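PDB 2QPW: PR domain zinc finger protein 2 from Homo sapiens, which methylates histone H3 using S-adenosyl-L-methionine as methyl donor; the part modelled here is its PR (SET-related) domain. Local coordinates for residues 65-68 with 69-72; 130-133 with 134-137. All blocks are in the same frame, centred on the assembly; numbering follows the deposited sequence.

In the fold
Both contacts are tight local folds of the backbone within the PR domain, on opposite sides of its centre; their centres lie 32 Å apart and their nearest atoms about 16 Å, so neither touches the other. Interaction 1 comes first along the chain, in the loop that leaves strand 63-65 for strand 76-81, the two outer strands of a three-stranded antiparallel sheet. Interaction 2 follows much later, between strands 122-127 and 138-139 of the mixed sheet, and also pairs with strand 43-47. The domain is built from small sheets with little helix, and these two turns redirect the chain where it passes from one strand to the next.

Interaction 1 of 2, residues 65-68 with 69-72; sequences KKRS and QVKN
Gln69 sets its CG beside its own backbone N (chi1 -61°) and runs extended from there, which swings the amide back over the turn to Lys66. Its OE1 takes the N-H of Lys66 at 2.8 Å from Lys66 N, in the carbonyl plane and on a lone pair, while CB of Lys65 and the start of the Lys66 chain lie alongside the same oxygen. The backbone answers in the other direction: Gln69 N donates to Lys66 O at 2.9 Å, so the two residues grip each other by two bonds. A weak bond, from Val70 N to Arg67 O, continues the turn.

Arg67 leaves the backbone pointing away from 69-72, but a bend at chi2 (73°) brings its guanidinium back. NH1 reaches Val70 O at 3.2 Å, coming from above the carbonyl plane rather than along a lone pair, and lies 3.4 Å from Val70 CB. A water bound to Arg67 NH2 donates to that same carbonyl oxygen. On the other flank Val70 CG2 meets Lys65 CB at 3.8 Å, the lysine chain running nearly perpendicular to the valine. The extended Lys65 chain ends 3.8 Å, NZ to NZ, from Lys71; Asp90 forms a salt bridge with each, so the two ammonium groups converge on one carboxylate. Another water links Lys65 NZ to Gln69 O.

The turn follows directly on strand 63-65, where Lys65 pairs with Cys88 of strand 85-90. Val70 and Arg67 both rest on Cys88, and Val70 also touches Asp90, laying the loop against that strand before the chain continues to strand 76-81.

Interaction 2 of 2, residues 130-133 with 134-137; sequences PIAP and GEEL
Glu135 reaches back across the turn to Ala132 and meets it twice. Its carboxylate oxygen OE1 accepts the N-H of Ala132 at 3.0 Å from Ala132 N; the bond is nearly straight (168°) at the hydrogen, although the donor stands well above the carboxylate plane. In return Glu135 N donates to Ala132 O at 3.1 Å. The methyl group of Ala132 packs against the carboxylate, CB to Glu135 CD 3.7 Å, and Ile131 CG2 lies 3.9 Å from both OE1 and CB of Glu135.

What aims the carboxylate is the shape of the glutamate chain: CG sits beside the backbone N (chi1 -65°) and the rest runs straight on, alongside the Ala132 backbone. Farther along, Ile131 CD1 meets Leu137 CD1 at 4.0 Å, the two side chains set roughly crosswise on buried ground. Leu137 also touches Val45 and Leu114, and Ile131 touches Ala47 and Asn113, so this apolar pair lies between strands 43-47 and 104-119. Backbone hydrogen bonds join Gly134 and Glu135 with Ala47, and Leu137 with Val45, holding the outgoing arm against strand 43-47.

From Ala132 to Glu135 the backbone makes a type II beta turn, with Pro133 and Gly134 at its corners; the glycine takes a positive phi (80°), as is usual at the third position of this turn. Here it reverses the chain between strands 122-127 and 138-139 of the PR domain.

Interaction 1 of 2, residues 65-68 with 69-72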
ATOM      1  N   LYS A  65      -3.805   1.717 -17.093  1.00 21.71           N
ATOM      2  CA  LYS A  65      -5.114   1.334 -17.637  1.00 22.69           C
ATOM      3  C   LYS A  65      -6.104   2.505 -17.514  1.00 22.74           C
ATOM      4  O   LYS A  65      -5.950   3.376 -16.641  1.00 22.94           O
ATOM      5  CB  LYS A  65      -5.702   0.128 -16.885  1.00 22.31           C
ATOM      6  CG  LYS A  65      -4.798  -1.130 -16.825  1.00 23.00           C
ATOM      7  CD  LYS A  65      -5.531  -2.257 -16.131  1.00 24.37           C
ATOM      8  CE  LYS A  65      -4.638  -3.469 -15.962  1.00 25.75           C
ATOM      9  NZ  LYS A  65      -5.398  -4.523 -15.262  1.00 27.63           N
ATOM     10  N   LYS A  66      -7.110   2.543 -18.392  1.00 22.47           N
ATOM     11  CA  LYS A  66      -8.193   3.545 -18.229  1.00 23.74           C
ATOM     12  C   LYS A  66      -9.071   3.167 -17.032  1.00 23.28           C
ATOM     13  O   LYS A  66      -9.192   1.983 -16.696  1.00 22.88           O
ATOM     14  CB  LYS A  66      -9.084   3.648 -19.471  1.00 23.45           C
ATOM     15  CG  LYS A  66      -8.368   3.915 -20.769  1.00 26.48           C
ATOM     16  CD  LYS A  66      -9.390   4.002 -21.905  1.00 30.02           C
ATOM     17  CE  LYS A  66      -9.856   2.601 -22.315  1.00 33.38           C
ATOM     18  NZ  LYS A  66     -11.029   2.708 -23.226  1.00 35.88           N
ATOM     19  N   ARG A  67      -9.703   4.171 -16.414  1.00 24.10           N
ATOM     20  CA  ARG A  67     -10.594   3.903 -15.258  1.00 25.61           C
ATOM     21  C   ARG A  67     -11.624   2.806 -15.544  1.00 26.19           C
ATOM     22  O   ARG A  67     -11.959   1.999 -14.649  1.00 27.22           O
ATOM     23  CB  ARG A  67     -11.287   5.190 -14.780  1.00 26.85           C
ATOM     24  CG  ARG A  67     -12.158   5.024 -13.505  1.00 29.17           C
ATOM     25  CD  ARG A  67     -11.277   4.851 -12.243  1.00 38.07           C
ATOM     26  NE  ARG A  67     -11.894   4.097 -11.138  1.00 45.29           N
ATOM     27  CZ  ARG A  67     -11.916   2.761 -11.029  1.00 47.91           C
ATOM     28  NH1 ARG A  67     -11.390   1.999 -11.977  1.00 51.00           N
ATOM     29  NH2 ARG A  67     -12.486   2.173  -9.975  1.00 48.51           N
ATOM     30  N   SER A  68     -12.152   2.780 -16.777  1.00 26.29           N
ATOM     31  CA  SER A  68     -13.190   1.805 -17.150  1.00 26.79           C
ATOM     32  C   SER A  68     -12.695   0.343 -17.204  1.00 27.48           C
ATOM     33  O   SER A  68     -13.504  -0.587 -17.323  1.00 27.90           O
ATOM     34  CB  SER A  68     -13.865   2.217 -18.472  1.00 26.50           C
ATOM     35  OG  SER A  68     -12.957   2.195 -19.567  1.00 25.81           O
ATOM     36  N   GLN A  69     -11.381   0.141 -17.134  1.00 27.67           N
ATOM     37  CA  GLN A  69     -10.774  -1.208 -17.184  1.00 28.50           C
ATOM     38  C   GLN A  69     -10.364  -1.746 -15.809  1.00 29.34           C
ATOM     39  O   GLN A  69     -10.036  -2.931 -15.673  1.00 29.02           O
ATOM     40  CB  GLN A  69      -9.487  -1.166 -18.020  1.00 28.24           C
ATOM     41  CG  GLN A  69      -9.630  -0.745 -19.471  1.00 28.52           C
ATOM     42  CD  GLN A  69      -8.281  -0.707 -20.188  1.00 31.25           C
ATOM     43  OE1 GLN A  69      -7.458   0.213 -19.986  1.00 33.76           O
ATOM     44  NE2 GLN A  69      -8.039  -1.716 -21.034  1.00 34.89           N
ATOM     45  N   VAL A  70     -10.312  -0.883 -14.799  1.00 29.27           N
ATOM     46  CA  VAL A  70      -9.895  -1.325 -13.454  1.00 30.32           C
ATOM     47  C   VAL A  70     -11.136  -1.699 -12.630  1.00 31.30           C
ATOM     48  O   VAL A  70     -12.157  -1.038 -12.728  1.00 32.40           O
ATOM     49  CB  VAL A  70      -8.975  -0.288 -12.766  1.00 30.71           C
ATOM     50  CG1 VAL A  70      -8.504  -0.782 -11.390  1.00 30.60           C
ATOM     51  CG2 VAL A  70      -7.753  -0.027 -13.662  1.00 30.78           C
ATOM     52  N   LYS A  71     -11.033  -2.767 -11.836  1.00 31.67           N
ATOM     53  CA  LYS A  71     -12.194  -3.377 -11.147  1.00 32.24           C
ATOM     54  C   LYS A  71     -12.192  -3.229  -9.610  1.00 31.20           C
ATOM     55  O   LYS A  71     -13.147  -3.653  -8.937  1.00 31.83           O
ATOM     56  CB  LYS A  71     -12.301  -4.864 -11.518  1.00 33.10           C
ATOM     57  CG  LYS A  71     -11.166  -5.427 -12.417  1.00 37.31           C
ATOM     58  CD  LYS A  71      -9.838  -5.760 -11.680  1.00 39.28           C
ATOM     59  CE  LYS A  71      -8.781  -4.635 -11.757  1.00 41.79           C
ATOM     60  NZ  LYS A  71      -7.447  -5.148 -12.141  1.00 39.59           N
ATOM     61  N   ASN A  72     -11.151  -2.620  -9.058  1.00 28.65           N
ATOM     62  CA  ASN A  72     -11.119  -2.356  -7.627  1.00 27.56           C
ATOM     63  C   ASN A  72     -10.416  -1.026  -7.341  1.00 27.52           C
ATOM     64  O   ASN A  72      -9.772  -0.444  -8.249  1.00 27.01           O
ATOM     65  CB  ASN A  72     -10.496  -3.538  -6.864  1.00 27.05           C
ATOM     66  CG  ASN A  72      -8.992  -3.636  -7.075  1.00 25.76           C
ATOM     67  OD1 ASN A  72      -8.229  -2.937  -6.429  1.00 21.13           O
ATOM     68  ND2 ASN A  72      -8.574  -4.485  -8.012  1.00 23.87           N
TER
HETATM   69  O   HOH W   1      -7.998  -4.862 -15.854  1.00 38.82           O
HETATM   70  O   HOH W   2     -13.532  -0.199  -9.926  1.00 52.34           O

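Interaction 2 of 2, residues 130-133 with 134-137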
ATOM      1  N   PRO A 130       6.462   8.517  13.408  1.00 21.95           N
ATOM      2  CA  PRO A 130       7.389   7.393  13.623  1.00 21.68           C
ATOM      3  C   PRO A 130       6.690   6.034  13.718  1.00 21.61           C
ATOM      4  O   PRO A 130       5.576   5.929  14.236  1.00 22.19           O
ATOM      5  CB  PRO A 130       8.083   7.744  14.960  1.00 21.82           C
ATOM      6  CG  PRO A 130       7.869   9.223  15.112  1.00 22.23           C
ATOM      7  CD  PRO A 130       6.574   9.540  14.476  1.00 22.53           C
ATOM      8  N   ILE A 131       7.351   4.992  13.217  1.00 20.89           N
ATOM      9  CA  ILE A 131       6.795   3.633  13.304  1.00 20.11           C
ATOM     10  C   ILE A 131       7.710   2.739  14.127  1.00 20.87           C
ATOM     11  O   ILE A 131       8.923   2.704  13.903  1.00 21.85           O
ATOM     12  CB  ILE A 131       6.513   3.012  11.903  1.00 18.85           C
ATOM     13  CG1 ILE A 131       5.551   3.925  11.129  1.00 19.36           C
ATOM     14  CG2 ILE A 131       5.827   1.641  12.045  1.00 17.59           C
ATOM     15  CD1 ILE A 131       5.322   3.445   9.656  1.00 20.07           C
ATOM     16  N   ALA A 132       7.122   2.051  15.100  1.00 20.57           N
ATOM     17  CA  ALA A 132       7.906   1.139  15.986  1.00 21.30           C
ATOM     18  C   ALA A 132       8.049  -0.265  15.407  1.00 21.53           C
ATOM     19  O   ALA A 132       7.163  -0.744  14.695  1.00 20.66           O
ATOM     20  CB  ALA A 132       7.253   1.072  17.378  1.00 23.18           C
ATOM     21  N   PRO A 133       9.141  -0.990  15.766  1.00 22.01           N
ATOM     22  CA  PRO A 133       9.237  -2.369  15.278  1.00 21.26           C
ATOM     23  C   PRO A 133       8.012  -3.207  15.703  1.00 20.51           C
ATOM     24  O   PRO A 133       7.448  -2.999  16.795  1.00 20.88           O
ATOM     25  CB  PRO A 133      10.530  -2.908  15.899  1.00 22.05           C
ATOM     26  CG  PRO A 133      11.136  -1.794  16.677  1.00 23.58           C
ATOM     27  CD  PRO A 133      10.265  -0.578  16.624  1.00 22.67           C
ATOM     28  N   GLY A 134       7.569  -4.107  14.832  1.00 19.24           N
ATOM     29  CA  GLY A 134       6.350  -4.894  15.095  1.00 20.22           C
ATOM     30  C   GLY A 134       5.008  -4.199  14.822  1.00 19.81           C
ATOM     31  O   GLY A 134       3.945  -4.783  15.092  1.00 19.95           O
ATOM     32  N   GLU A 135       5.031  -2.952  14.311  1.00 20.12           N
ATOM     33  CA  GLU A 135       3.780  -2.240  13.925  1.00 19.63           C
ATOM     34  C   GLU A 135       3.514  -2.392  12.415  1.00 17.14           C
ATOM     35  O   GLU A 135       4.453  -2.388  11.606  1.00 16.79           O
ATOM     36  CB  GLU A 135       3.784  -0.730  14.318  1.00 19.99           C
ATOM     37  CG  GLU A 135       3.811  -0.481  15.856  1.00 24.47           C
ATOM     38  CD  GLU A 135       3.762   1.005  16.289  1.00 26.67           C
ATOM     39  OE1 GLU A 135       4.123   1.933  15.503  1.00 27.81           O
ATOM     40  OE2 GLU A 135       3.391   1.233  17.481  1.00 34.29           O
ATOM     41  N   GLU A 136       2.240  -2.498  12.053  1.00 16.16           N
ATOM     42  CA  GLU A 136       1.833  -2.664  10.624  1.00 16.13           C
ATOM     43  C   GLU A 136       1.871  -1.311   9.909  1.00 14.83           C
ATOM     44  O   GLU A 136       1.406  -0.299  10.467  1.00 15.79           O
ATOM     45  CB  GLU A 136       0.419  -3.295  10.500  1.00 16.54           C
ATOM     46  CG  GLU A 136       0.019  -3.591   9.027  1.00 16.38           C
ATOM     47  CD  GLU A 136      -1.193  -4.512   8.840  1.00 17.74           C
ATOM     48  OE1 GLU A 136      -1.903  -4.824   9.836  1.00 18.02           O
ATOM     49  OE2 GLU A 136      -1.465  -4.921   7.674  1.00 16.96           O
ATOM     50  N   LEU A 137       2.422  -1.302   8.687  1.00 13.75           N
ATOM     51  CA  LEU A 137       2.363  -0.118   7.816  1.00 13.55           C
ATOM     52  C   LEU A 137       0.969  -0.043   7.175  1.00 13.16           C
ATOM     53  O   LEU A 137       0.522  -1.021   6.565  1.00 12.85           O
ATOM     54  CB  LEU A 137       3.441  -0.156   6.717  1.00 13.74           C
ATOM     55  CG  LEU A 137       4.837   0.418   7.027  1.00 14.01           C
ATOM     56  CD1 LEU A 137       5.443  -0.306   8.211  1.00 14.85           C
ATOM     57  CD2 LEU A 137       5.770   0.313   5.734  1.00 13.56           C
TER